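Local coordinates for protein UL37 (Suid herpesvirus 1, PDB 4K70) that is an inner tegument protein, here its N-terminal half, that probably takes part in controlling the trafficking of virus particles, at residues 145-150 / 192-197; 198-203 / 340-345; 219-224 / 345-350; 325-330 / 334-339. All coordinates share one frame; numbering follows the deposited sequence.

Overall arrangement
Going from the N terminus, contact 1 opens on helix 144-149 and closes on helix 191-201, with 41 residues between its segments. That helix runs on into 198-203, where contact 2 opens. Contact 3 opens next, on helix 208-223. Before either closes, contact 4 forms a short hairpin from helices 321-329 and 333-342 and so nests inside both. The end of helix 333-342 closes contact 2, and 345-350 then closes contact 3. Contacts 2 and 3 therefore cross, and they share F345. Helix 191-201 packs against the hairpin through L192 and L196. Contact 4 joins two consecutive helices. The other three tie together helices that do not follow each other in the chain.

Contact 1. Residues 145-150 / 192-197; sequences DDVLAA and LPLALA
V147 meets L194 and A195 in a small, wholly apolar contact. The close part is the meeting of V147 with L194. CB of V147 lies 3.7 Å from CD2 of L194. The CG1 methyl of V147 reaches further and sits 3.8 Å from CG of L194. With CG1 anti to the backbone N (chi1 172°), this branch points across the gap and also comes 4.0 Å from the CB of A195. L194 offers its CD2 branch, and the two side chains meet at a slant. The backbones are near each other here, with the CA atoms of V147 and A195 6.3 Å apart. This is plain helix-to-helix packing in an all-helical protein: the short helix 144-149 lies against helix 191-201. L194 also touches I218 and F222 of helix 208-223, so a third helix borders the same apolar core. L148 does not join the V147 cluster and instead touches V198 and M201, further along helix 191-201. The outer side is different in character. D145, D146 and A149 are exposed and do not touch 192-197; D145 touches F223 of helix 208-223. D145 OD1 is hydrogen-bonded to N228 ND2, and the backbone N of D146 to S143 OG.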
loop_
_atom_site.group_PDB
_atom_site.type_symbol
_atom_site.label_atom_id
_atom_site.label_comp_id
_atom_site.label_asym_id
_atom_site.label_seq_id
_atom_site.Cartn_x
_atom_site.Cartn_y
_atom_site.Cartn_z
ATOM N N ASP A 145 3.331 12.010 -15.552
ATOM C CA ASP A 145 4.008 12.307 -16.815
ATOM C C ASP A 145 4.964 11.170 -17.191
ATOM O O ASP A 145 5.013 10.751 -18.343
ATOM C CB ASP A 145 4.794 13.630 -16.729
ATOM C CG ASP A 145 3.894 14.861 -16.669
ATOM O OD1 ASP A 145 2.714 14.767 -17.040
ATOM O OD2 ASP A 145 4.378 15.942 -16.260
ATOM N N ASP A 146 5.722 10.682 -16.214
ATOM C CA ASP A 146 6.655 9.578 -16.441
ATOM C C ASP A 146 5.945 8.295 -16.881
ATOM O O ASP A 146 6.389 7.615 -17.804
ATOM C CB ASP A 146 7.456 9.276 -15.170
ATOM C CG ASP A 146 8.604 10.253 -14.941
ATOM O OD1 ASP A 146 9.140 10.821 -15.926
ATOM O OD2 ASP A 146 8.977 10.434 -13.759
ATOM N N VAL A 147 4.849 7.957 -16.205
ATOM C CA VAL A 147 4.127 6.719 -16.514
ATOM C C VAL A 147 3.479 6.756 -17.888
ATOM O O VAL A 147 3.454 5.759 -18.603
ATOM C CB VAL A 147 3.043 6.414 -15.480
ATOM C CG1 VAL A 147 2.197 5.229 -15.951
ATOM C CG2 VAL A 147 3.668 6.121 -14.132
ATOM N N LEU A 148 2.948 7.915 -18.247
ATOM C CA LEU A 148 2.327 8.100 -19.555
ATOM C C LEU A 148 3.336 7.861 -20.679
ATOM O O LEU A 148 2.998 7.297 -21.725
ATOM C CB LEU A 148 1.751 9.508 -19.649
ATOM C CG LEU A 148 1.020 9.902 -20.929
ATOM C CD1 LEU A 148 -0.348 9.258 -20.990
ATOM C CD2 LEU A 148 0.897 11.406 -20.976
ATOM N N ALA A 149 4.581 8.281 -20.447
ATOM C CA ALA A 149 5.647 8.117 -21.428
ATOM C C ALA A 149 6.129 6.665 -21.504
ATOM O O ALA A 149 6.396 6.149 -22.591
ATOM C CB ALA A 149 6.803 9.054 -21.112
ATOM N N ALA A 150 6.231 6.014 -20.348
ATOM C CA ALA A 150 6.597 4.599 -20.282
ATOM C C ALA A 150 5.614 3.868 -19.375
ATOM O O ALA A 150 5.870 3.701 -18.179
ATOM C CB ALA A 150 8.020 4.443 -19.769
ATOM N N LEU A 192 -0.530 1.974 -11.295
ATOM C CA LEU A 192 -0.996 0.798 -12.038
ATOM C C LEU A 192 -2.230 1.089 -12.926
ATOM O O LEU A 192 -2.208 0.822 -14.126
ATOM C CB LEU A 192 -1.236 -0.383 -11.092
ATOM C CG LEU A 192 -1.891 -1.631 -11.704
ATOM C CD1 LEU A 192 -1.034 -2.199 -12.825
ATOM C CD2 LEU A 192 -2.167 -2.672 -10.623
ATOM N N PRO A 193 -3.299 1.653 -12.343
ATOM C CA PRO A 193 -4.502 1.998 -13.122
ATOM C C PRO A 193 -4.214 2.996 -14.245
ATOM O O PRO A 193 -4.863 2.963 -15.293
ATOM C CB PRO A 193 -5.411 2.674 -12.093
ATOM C CG PRO A 193 -4.954 2.176 -10.780
ATOM C CD PRO A 193 -3.491 1.860 -10.901
ATOM N N LEU A 194 -3.266 3.900 -14.013
ATOM C CA LEU A 194 -2.856 4.848 -15.041
ATOM C C LEU A 194 -2.166 4.119 -16.190
ATOM O O LEU A 194 -2.510 4.330 -17.351
ATOM C CB LEU A 194 -1.935 5.942 -14.453
ATOM C CG LEU A 194 -1.212 6.808 -15.482
ATOM C CD1 LEU A 194 -2.204 7.498 -16.398
ATOM C CD2 LEU A 194 -0.294 7.845 -14.805
ATOM N N ALA A 195 -1.179 3.281 -15.866
ATOM C CA ALA A 195 -0.485 2.471 -16.873
ATOM C C ALA A 195 -1.458 1.584 -17.664
ATOM O O ALA A 195 -1.361 1.460 -18.892
ATOM C CB ALA A 195 0.588 1.603 -16.214
ATOM N N LEU A 196 -2.383 0.953 -16.955
ATOM C CA LEU A 196 -3.392 0.120 -17.621
ATOM C C LEU A 196 -4.273 0.927 -18.576
ATOM O O LEU A 196 -4.573 0.466 -19.677
ATOM C CB LEU A 196 -4.239 -0.633 -16.597
ATOM C CG LEU A 196 -3.477 -1.740 -15.854
ATOM C CD1 LEU A 196 -4.246 -2.265 -14.648
ATOM C CD2 LEU A 196 -3.109 -2.870 -16.802
ATOM N N ALA A 197 -4.685 2.132 -18.172
ATOM C CA ALA A 197 -5.520 2.942 -19.053
ATOM C C ALA A 197 -4.742 3.424 -20.278
ATOM O O ALA A 197 -5.272 3.480 -21.393
ATOM C CB ALA A 197 -6.140 4.126 -18.294
#

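Contact 2. Residues 198-203 / 340-345; sequences VRQMQN and LVTAGF. With NA (sodium ion), chain T.
Q200 reaches from helix 191-201 to T342 at the end of helix 333-342, with a modelled sodium ion beside the junction. The CA atoms of the two residues are 6.8 Å apart. From CB the chain of Q200 heads toward the other segment. It bends at chi2 (-60°), and CG comes within 4.2 Å of the sodium. CD is nearer the ion and lies 4.0 Å from CG2 of T342. The atom modelled as OE1 is turned from the ion, 3.9 Å from the sodium. The other tip atom, modelled as NE2, is 2.2 Å from the sodium and 3.0 Å from the backbone O of T342. It also comes close to CG2 of T342, a short approach that is doubtful. The two side chains cross at about a right angle. T342 turns its CG2 methyl to Q200, while its OG1 is hydrogen-bonded to the backbone O of E338. Behind T342 the helix ends in a Schellman motif. G344 has a positive phi (90°), with F345 N bonded to L340 O and G344 N to V341 O. Q200 also touches F214 of helix 208-223 and L206 in the loop before it. A water is the second modelled ligand of the sodium, at 2.5 Å from the ion to its oxygen. An amide nitrogen is a poor ligand for a cation, and the amide of Q200 is probably turned over in the model. The chemistry therefore suggests that the ion is held by the amide oxygen, with the exact role of each tip atom left uncertain.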
loop_
_atom_site.group_PDB
_atom_site.type_symbol
_atom_site.label_atom_id
_atom_site.label_comp_id
_atom_site.label_asym_id
_atom_site.label_seq_id
_atom_site.Cartn_x
_atom_site.Cartn_y
_atom_site.Cartn_z
ATOM N N VAL A 198 -3.481 3.793 -20.063
ATOM C CA VAL A 198 -2.613 4.196 -21.163
ATOM C C VAL A 198 -2.490 3.089 -22.200
ATOM O O VAL A 198 -2.549 3.348 -23.399
ATOM C CB VAL A 198 -1.209 4.625 -20.670
ATOM C CG1 VAL A 198 -0.312 4.987 -21.852
ATOM C CG2 VAL A 198 -1.325 5.800 -19.720
ATOM N N ARG A 199 -2.330 1.849 -21.748
ATOM C CA ARG A 199 -2.249 0.749 -22.694
ATOM C C ARG A 199 -3.471 0.650 -23.600
ATOM O O ARG A 199 -3.336 0.350 -24.787
ATOM C CB ARG A 199 -1.974 -0.570 -21.980
ATOM C CG ARG A 199 -0.553 -0.616 -21.476
ATOM C CD ARG A 199 -0.044 -2.018 -21.235
ATOM N NE ARG A 199 1.387 -1.967 -20.939
ATOM C CZ ARG A 199 2.102 -2.998 -20.501
ATOM N NH1 ARG A 199 1.519 -4.174 -20.304
ATOM N NH2 ARG A 199 3.402 -2.849 -20.259
ATOM N N GLN A 200 -4.657 0.919 -23.053
ATOM C CA GLN A 200 -5.889 0.896 -23.850
ATOM C C GLN A 200 -5.959 2.088 -24.799
ATOM O O GLN A 200 -6.364 1.952 -25.949
ATOM C CB GLN A 200 -7.125 0.892 -22.946
ATOM C CG GLN A 200 -7.247 -0.343 -22.059
ATOM C CD GLN A 200 -7.343 -1.622 -22.864
ATOM O OE1 GLN A 200 -6.395 -2.019 -23.539
ATOM N NE2 GLN A 200 -8.497 -2.271 -22.804
ATOM N N MET A 201 -5.584 3.264 -24.308
ATOM C CA MET A 201 -5.555 4.448 -25.155
ATOM C C MET A 201 -4.640 4.249 -26.368
ATOM O O MET A 201 -4.903 4.767 -27.449
ATOM C CB MET A 201 -5.102 5.665 -24.358
ATOM C CG MET A 201 -4.998 6.938 -25.180
ATOM S SD MET A 201 -4.506 8.374 -24.192
ATOM C CE MET A 201 -2.804 7.976 -23.771
ATOM N N GLN A 202 -3.571 3.489 -26.179
ATOM C CA GLN A 202 -2.566 3.294 -27.222
ATOM C C GLN A 202 -2.746 1.965 -27.949
ATOM O O GLN A 202 -1.883 1.543 -28.726
ATOM C CB GLN A 202 -1.165 3.402 -26.610
ATOM C CG GLN A 202 -0.944 4.765 -25.983
ATOM C CD GLN A 202 0.421 4.959 -25.338
ATOM O OE1 GLN A 202 1.131 4.005 -25.020
ATOM N NE2 GLN A 202 0.781 6.217 -25.123
ATOM N N ASN A 203 -3.876 1.314 -27.693
ATOM C CA ASN A 203 -4.165 0.022 -28.290
ATOM C C ASN A 203 -4.806 0.174 -29.675
ATOM O O ASN A 203 -6.004 0.473 -29.795
ATOM C CB ASN A 203 -5.052 -0.798 -27.351
ATOM C CG ASN A 203 -5.271 -2.211 -27.842
ATOM O OD1 ASN A 203 -4.996 -2.526 -28.999
ATOM N ND2 ASN A 203 -5.786 -3.069 -26.968
ATOM N N LEU A 340 -10.550 -4.861 -14.452
ATOM C CA LEU A 340 -11.458 -3.724 -14.294
ATOM C C LEU A 340 -11.152 -2.629 -15.294
ATOM O O LEU A 340 -12.014 -2.219 -16.054
ATOM C CB LEU A 340 -11.369 -3.166 -12.878
ATOM C CG LEU A 340 -11.980 -4.070 -11.810
ATOM C CD1 LEU A 340 -11.501 -3.661 -10.425
ATOM C CD2 LEU A 340 -13.500 -3.993 -11.893
ATOM N N VAL A 341 -9.914 -2.146 -15.280
ATOM C CA VAL A 341 -9.535 -0.994 -16.085
ATOM C C VAL A 341 -9.625 -1.274 -17.586
ATOM O O VAL A 341 -10.068 -0.428 -18.356
ATOM C CB VAL A 341 -8.099 -0.526 -15.724
ATOM C CG1 VAL A 341 -7.670 0.599 -16.647
ATOM C CG2 VAL A 341 -8.031 -0.115 -14.243
ATOM N N THR A 342 -9.182 -2.466 -17.987
ATOM C CA THR A 342 -9.267 -2.909 -19.379
ATOM C C THR A 342 -10.706 -2.859 -19.900
ATOM O O THR A 342 -10.936 -2.538 -21.071
ATOM C CB THR A 342 -8.689 -4.351 -19.550
ATOM O OG1 THR A 342 -7.318 -4.358 -19.150
ATOM C CG2 THR A 342 -8.761 -4.798 -20.984
ATOM N N ALA A 343 -11.668 -3.148 -19.025
ATOM C CA ALA A 343 -13.081 -3.157 -19.412
ATOM C C ALA A 343 -13.726 -1.780 -19.261
ATOM O O ALA A 343 -14.918 -1.615 -19.531
ATOM C CB ALA A 343 -13.856 -4.189 -18.611
ATOM N N GLY A 344 -12.941 -0.799 -18.826
ATOM C CA GLY A 344 -13.456 0.553 -18.675
ATOM C C GLY A 344 -14.039 0.849 -17.304
ATOM O O GLY A 344 -14.613 1.912 -17.090
ATOM N N PHE A 345 -13.882 -0.081 -16.369
ATOM C CA PHE A 345 -14.294 0.146 -14.991
ATOM C C PHE A 345 -13.181 0.839 -14.202
ATOM O O PHE A 345 -12.583 0.271 -13.296
ATOM C CB PHE A 345 -14.698 -1.161 -14.327
ATOM C CG PHE A 345 -16.091 -1.633 -14.715
ATOM C CD1 PHE A 345 -16.302 -2.310 -15.905
ATOM C CD2 PHE A 345 -17.182 -1.374 -13.893
ATOM C CE1 PHE A 345 -17.586 -2.753 -16.264
ATOM C CE2 PHE A 345 -18.461 -1.800 -14.239
ATOM C CZ PHE A 345 -18.666 -2.493 -15.428
HETATM NA NA NA T . -10.215 -2.368 -24.226
HETATM O O HOH W 1 -11.096 -4.633 -24.672
#

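Contact 3. Residues 219-224 / 345-350; sequences ADEFFH and FTRRHC
The last turns of helix 208-223, with a wider pi-type turn at 219-223, face the start of helix 347-358, and the CA atoms of E221 and R348 are 7.7 Å apart. E221 carries the contact. Its chain bends at chi2 (-93°), and its carboxylate is gripped through both oxygens. OE2 accepts from the backbone N of R348 at 2.9 Å, nearly straight (161°). OE1 accepts from NE of R347 at 3.1 Å, which makes a salt bridge. Both oxygens use their syn lone pairs. The guanidinium stands almost upright on the carboxylate (84° between planes), and OE1 lies at its edge, somewhat tilted from its plane. E221 and R347 were each modelled in two conformers, so both bonds of the carboxylate are those of the conformer described. A water also donates to E221 OE2 at 2.8 Å. T346 N-caps the helix, its OG1 accepting a weak bond from H349 N. R348 turns its guanidinium away to a salt bridge with D351. E221 thus takes up one of the N-H groups at the start of helix 347-358. The positive end of that helix and R347 would probably both favour a charged carboxylate.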
loop_
_atom_site.group_PDB
_atom_site.type_symbol
_atom_site.label_atom_id
_atom_site.label_comp_id
_atom_site.label_asym_id
_atom_site.label_seq_id
_atom_site.Cartn_x
_atom_site.Cartn_y
_atom_site.Cartn_z
ATOM N N ALA A 219 -7.101 11.765 -18.266
ATOM C CA ALA A 219 -7.029 13.199 -18.000
ATOM C C ALA A 219 -7.709 13.501 -16.671
ATOM O O ALA A 219 -7.172 14.239 -15.844
ATOM C CB ALA A 219 -7.664 13.990 -19.136
ATOM N N ASP A 220 -8.869 12.879 -16.450
ATOM C CA ASP A 220 -9.688 13.153 -15.262
ATOM C C ASP A 220 -9.180 12.532 -13.949
ATOM O O ASP A 220 -9.290 13.143 -12.895
ATOM C CB ASP A 220 -11.150 12.740 -15.504
ATOM C CG ASP A 220 -11.842 13.639 -16.508
ATOM O OD1 ASP A 220 -11.234 14.668 -16.886
ATOM O OD2 ASP A 220 -12.982 13.333 -16.914
ATOM N N GLU A 221 -8.642 11.319 -14.011
ATOM C CA GLU A 221 -8.188 10.608 -12.818
ATOM C C GLU A 221 -6.775 11.019 -12.429
ATOM O O GLU A 221 -6.423 11.041 -11.255
ATOM C CB GLU A 221 -8.204 9.090 -13.053
ATOM C CG GLU A 221 -9.547 8.501 -13.502
ATOM C CD GLU A 221 -10.402 8.006 -12.348
ATOM O OE1 GLU A 221 -10.121 8.393 -11.191
ATOM O OE2 GLU A 221 -11.353 7.231 -12.601
ATOM N N PHE A 222 -5.957 11.332 -13.426
ATOM C CA PHE A 222 -4.529 11.501 -13.162
ATOM C C PHE A 222 -3.891 12.843 -13.494
ATOM O O PHE A 222 -2.768 13.109 -13.060
ATOM C CB PHE A 222 -3.754 10.378 -13.849
ATOM C CG PHE A 222 -4.143 9.008 -13.372
ATOM C CD1 PHE A 222 -3.671 8.526 -12.162
ATOM C CD2 PHE A 222 -4.990 8.203 -14.125
ATOM C CE1 PHE A 222 -4.029 7.275 -11.714
ATOM C CE2 PHE A 222 -5.344 6.943 -13.678
ATOM C CZ PHE A 222 -4.863 6.482 -12.476
ATOM N N PHE A 223 -4.574 13.687 -14.258
ATOM C CA PHE A 223 -3.944 14.941 -14.660
ATOM C C PHE A 223 -4.720 16.177 -14.259
ATOM O O PHE A 223 -4.139 17.254 -14.128
ATOM C CB PHE A 223 -3.627 14.945 -16.162
ATOM C CG PHE A 223 -2.516 14.006 -16.539
ATOM C CD1 PHE A 223 -2.786 12.672 -16.809
ATOM C CD2 PHE A 223 -1.196 14.451 -16.602
ATOM C CE1 PHE A 223 -1.766 11.796 -17.146
ATOM C CE2 PHE A 223 -0.170 13.587 -16.942
ATOM C CZ PHE A 223 -0.451 12.254 -17.217
ATOM N N HIS A 224 -6.016 16.010 -14.026
ATOM C CA HIS A 224 -6.929 17.112 -13.722
ATOM C C HIS A 224 -6.689 18.313 -14.625
ATOM O O HIS A 224 -7.070 18.298 -15.798
ATOM C CB HIS A 224 -6.846 17.515 -12.248
ATOM C CG HIS A 224 -7.330 16.454 -11.304
ATOM N ND1 HIS A 224 -8.568 16.504 -10.697
ATOM C CD2 HIS A 224 -6.742 15.317 -10.864
ATOM C CE1 HIS A 224 -8.719 15.445 -9.921
ATOM N NE2 HIS A 224 -7.625 14.706 -10.006
ATOM N N PHE A 345 -13.882 -0.081 -16.369
ATOM C CA PHE A 345 -14.294 0.146 -14.991
ATOM C C PHE A 345 -13.181 0.839 -14.202
ATOM O O PHE A 345 -12.583 0.271 -13.296
ATOM C CB PHE A 345 -14.698 -1.161 -14.327
ATOM C CG PHE A 345 -16.091 -1.633 -14.715
ATOM C CD1 PHE A 345 -16.302 -2.310 -15.905
ATOM C CD2 PHE A 345 -17.182 -1.374 -13.893
ATOM C CE1 PHE A 345 -17.586 -2.753 -16.264
ATOM C CE2 PHE A 345 -18.461 -1.800 -14.239
ATOM C CZ PHE A 345 -18.666 -2.493 -15.428
ATOM N N THR A 346 -12.904 2.076 -14.579
ATOM C CA THR A 346 -11.976 2.926 -13.852
ATOM C C THR A 346 -12.615 3.308 -12.516
ATOM O O THR A 346 -13.779 2.984 -12.266
ATOM C CB THR A 346 -11.711 4.188 -14.643
ATOM O OG1 THR A 346 -12.960 4.845 -14.864
ATOM C CG2 THR A 346 -11.107 3.847 -15.990
ATOM N N ARG A 347 -11.859 3.986 -11.658
ATOM C CA ARG A 347 -12.350 4.377 -10.336
ATOM C C ARG A 347 -13.658 5.146 -10.422
ATOM O O ARG A 347 -14.617 4.841 -9.722
ATOM C CB ARG A 347 -11.324 5.243 -9.590
ATOM C CG ARG A 347 -11.773 5.591 -8.174
ATOM C CD ARG A 347 -11.148 6.883 -7.642
ATOM N NE ARG A 347 -11.519 8.072 -8.410
ATOM C CZ ARG A 347 -12.661 8.746 -8.264
ATOM N NH1 ARG A 347 -13.577 8.344 -7.388
ATOM N NH2 ARG A 347 -12.891 9.819 -9.007
ATOM N N ARG A 348 -13.677 6.160 -11.276
ATOM C CA ARG A 348 -14.855 7.012 -11.412
ATOM C C ARG A 348 -16.036 6.258 -12.028
ATOM O O ARG A 348 -17.181 6.465 -11.640
ATOM C CB ARG A 348 -14.508 8.258 -12.231
ATOM C CG ARG A 348 -15.676 9.140 -12.573
ATOM C CD ARG A 348 -16.345 9.685 -11.329
ATOM N NE ARG A 348 -17.232 10.801 -11.655
ATOM C CZ ARG A 348 -18.199 11.243 -10.856
ATOM N NH1 ARG A 348 -18.406 10.658 -9.681
ATOM N NH2 ARG A 348 -18.965 12.260 -11.233
ATOM N N HIS A 349 -15.768 5.374 -12.978
ATOM C CA HIS A 349 -16.866 4.633 -13.632
ATOM C C HIS A 349 -17.522 3.627 -12.708
ATOM O O HIS A 349 -18.738 3.378 -12.795
ATOM C CB HIS A 349 -16.396 3.961 -14.927
ATOM C CG HIS A 349 -16.075 4.937 -16.011
ATOM N ND1 HIS A 349 -15.664 4.549 -17.264
ATOM C CD2 HIS A 349 -16.108 6.292 -16.025
ATOM C CE1 HIS A 349 -15.470 5.625 -18.014
ATOM N NE2 HIS A 349 -15.724 6.692 -17.281
ATOM N N CYS A 350 -16.721 3.022 -11.840
ATOM C CA CYS A 350 -17.263 2.147 -10.813
ATOM C C CYS A 350 -18.221 2.932 -9.925
ATOM O O CYS A 350 -19.323 2.491 -9.652
ATOM C CB CYS A 350 -16.144 1.547 -9.959
ATOM S SG CYS A 350 -15.174 0.248 -10.774
HETATM O O HOH W 2 -12.517 7.299 -15.134
#

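Contact 4. Residues 325-330 / 334-339; sequences EAVQAS and LQVVEA
S330 is the bump of this contact, and the hollow that takes it lies between Q335 and V336. Its CB sits 3.6 Å from CB of V336. Its OG rests against the backbone of the facing helix, 3.3 Å from CA of V336. That oxygen is hydrogen-bonded within its own segment, to the backbone O of A326 at 2.8 Å. The hydroxyl already donates there, which is consistent with its oxygen lying against carbon. Q335 forms one wall of the hollow. CB of Q335 lies 3.6 Å from S330 OG, and the extended chain carries OE1 past S330 to accept a hydrogen bond from the backbone N of A331. On the other side, V336 points its CG2, anti to the backbone N, at CG1 of V327 (4.0 Å). Toward the N-terminal end of 325-330, CB of A339 fits beside CB of A326 at 4.1 Å and also touches CG2 of V327. The segment axes are 8.4 Å apart and nearly antiparallel, at 168°. Helices 321-329 and 333-342 form a helical hairpin with a very short turn. V327 packs on V377 and V336 on V381, both of helix 366-385. V336 also packs on C430 and M431 of helix 422-431. On its far side helix 333-342 meets helix 191-201, where L334 and V337 touch L192.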
loop_
_atom_site.group_PDB
_atom_site.type_symbol
_atom_site.label_atom_id
_atom_site.label_comp_id
_atom_site.label_asym_id
_atom_site.label_seq_id
_atom_site.Cartn_x
_atom_site.Cartn_y
_atom_site.Cartn_z
ATOM N N GLU A 325 -16.909 -12.041 -14.825
ATOM C CA GLU A 325 -16.251 -13.345 -14.751
ATOM C C GLU A 325 -14.747 -13.201 -14.475
ATOM O O GLU A 325 -14.193 -13.891 -13.607
ATOM C CB GLU A 325 -16.488 -14.157 -16.036
ATOM C CG GLU A 325 -17.922 -14.675 -16.168
ATOM C CD GLU A 325 -18.215 -15.332 -17.522
ATOM O OE1 GLU A 325 -17.248 -15.622 -18.267
ATOM O OE2 GLU A 325 -19.414 -15.553 -17.836
ATOM N N ALA A 326 -14.087 -12.319 -15.221
ATOM C CA ALA A 326 -12.641 -12.150 -15.046
ATOM C C ALA A 326 -12.302 -11.568 -13.674
ATOM O O ALA A 326 -11.282 -11.922 -13.078
ATOM C CB ALA A 326 -12.052 -11.307 -16.167
ATOM N N VAL A 327 -13.161 -10.680 -13.169
ATOM C CA VAL A 327 -12.980 -10.096 -11.837
ATOM C C VAL A 327 -13.127 -11.165 -10.754
ATOM O O VAL A 327 -12.379 -11.195 -9.781
ATOM C CB VAL A 327 -14.018 -8.966 -11.541
ATOM C CG1 VAL A 327 -14.131 -8.745 -10.029
ATOM C CG2 VAL A 327 -13.654 -7.659 -12.284
ATOM N N GLN A 328 -14.116 -12.031 -10.916
ATOM C CA GLN A 328 -14.314 -13.119 -9.974
ATOM C C GLN A 328 -13.135 -14.074 -9.971
ATOM O O GLN A 328 -12.753 -14.588 -8.920
ATOM C CB GLN A 328 -15.574 -13.898 -10.323
ATOM C CG GLN A 328 -16.850 -13.259 -9.856
ATOM C CD GLN A 328 -18.049 -14.052 -10.317
ATOM O OE1 GLN A 328 -18.582 -13.824 -11.407
ATOM N NE2 GLN A 328 -18.465 -15.009 -9.506
ATOM N N ALA A 329 -12.558 -14.321 -11.142
ATOM C CA ALA A 329 -11.488 -15.319 -11.248
ATOM C C ALA A 329 -10.140 -14.816 -10.732
ATOM O O ALA A 329 -9.195 -15.598 -10.569
ATOM C CB ALA A 329 -11.345 -15.767 -12.676
ATOM N N SER A 330 -10.047 -13.508 -10.499
ATOM C CA SER A 330 -8.784 -12.867 -10.120
ATOM C C SER A 330 -8.367 -13.222 -8.698
ATOM O O SER A 330 -9.171 -13.142 -7.768
ATOM C CB SER A 330 -8.913 -11.340 -10.232
ATOM O OG SER A 330 -9.118 -10.926 -11.574
ATOM N N LEU A 334 -3.057 -7.387 -9.281
ATOM C CA LEU A 334 -2.788 -7.064 -10.679
ATOM C C LEU A 334 -3.905 -7.613 -11.547
ATOM O O LEU A 334 -4.442 -6.921 -12.403
ATOM C CB LEU A 334 -1.441 -7.622 -11.148
ATOM C CG LEU A 334 -1.213 -7.458 -12.655
ATOM C CD1 LEU A 334 -1.388 -6.002 -13.111
ATOM C CD2 LEU A 334 0.147 -7.982 -13.073
ATOM N N GLN A 335 -4.258 -8.870 -11.312
ATOM C CA GLN A 335 -5.285 -9.523 -12.110
ATOM C C GLN A 335 -6.612 -8.774 -12.089
ATOM O O GLN A 335 -7.218 -8.535 -13.136
ATOM C CB GLN A 335 -5.474 -10.964 -11.629
ATOM C CG GLN A 335 -4.258 -11.846 -11.922
ATOM C CD GLN A 335 -4.358 -13.229 -11.290
ATOM O OE1 GLN A 335 -5.429 -13.661 -10.881
ATOM N NE2 GLN A 335 -3.227 -13.923 -11.201
ATOM N N VAL A 336 -7.069 -8.401 -10.902
ATOM C CA VAL A 336 -8.394 -7.818 -10.799
ATOM C C VAL A 336 -8.382 -6.383 -11.345
ATOM O O VAL A 336 -9.292 -5.990 -12.067
ATOM C CB VAL A 336 -8.970 -7.891 -9.354
ATOM C CG1 VAL A 336 -8.142 -7.043 -8.389
ATOM C CG2 VAL A 336 -10.446 -7.434 -9.338
ATOM N N VAL A 337 -7.340 -5.614 -11.030
ATOM C CA VAL A 337 -7.249 -4.248 -11.542
ATOM C C VAL A 337 -7.094 -4.227 -13.059
ATOM O O VAL A 337 -7.658 -3.374 -13.727
ATOM C CB VAL A 337 -6.095 -3.472 -10.892
ATOM C CG1 VAL A 337 -6.042 -2.064 -11.462
ATOM C CG2 VAL A 337 -6.281 -3.451 -9.387
ATOM N N GLU A 338 -6.348 -5.178 -13.609
ATOM C CA GLU A 338 -6.240 -5.268 -15.068
ATOM C C GLU A 338 -7.596 -5.589 -15.705
ATOM O O GLU A 338 -7.938 -5.068 -16.767
ATOM C CB GLU A 338 -5.206 -6.323 -15.486
ATOM C CG GLU A 338 -5.202 -6.580 -16.993
ATOM C CD GLU A 338 -3.955 -7.307 -17.465
ATOM O OE1 GLU A 338 -3.128 -7.683 -16.606
ATOM O OE2 GLU A 338 -3.796 -7.495 -18.693
ATOM N N ALA A 339 -8.366 -6.449 -15.049
ATOM C CA ALA A 339 -9.674 -6.827 -15.559
ATOM C C ALA A 339 -10.597 -5.623 -15.542
ATOM O O ALA A 339 -11.341 -5.389 -16.503
ATOM C CB ALA A 339 -10.263 -7.949 -14.729
#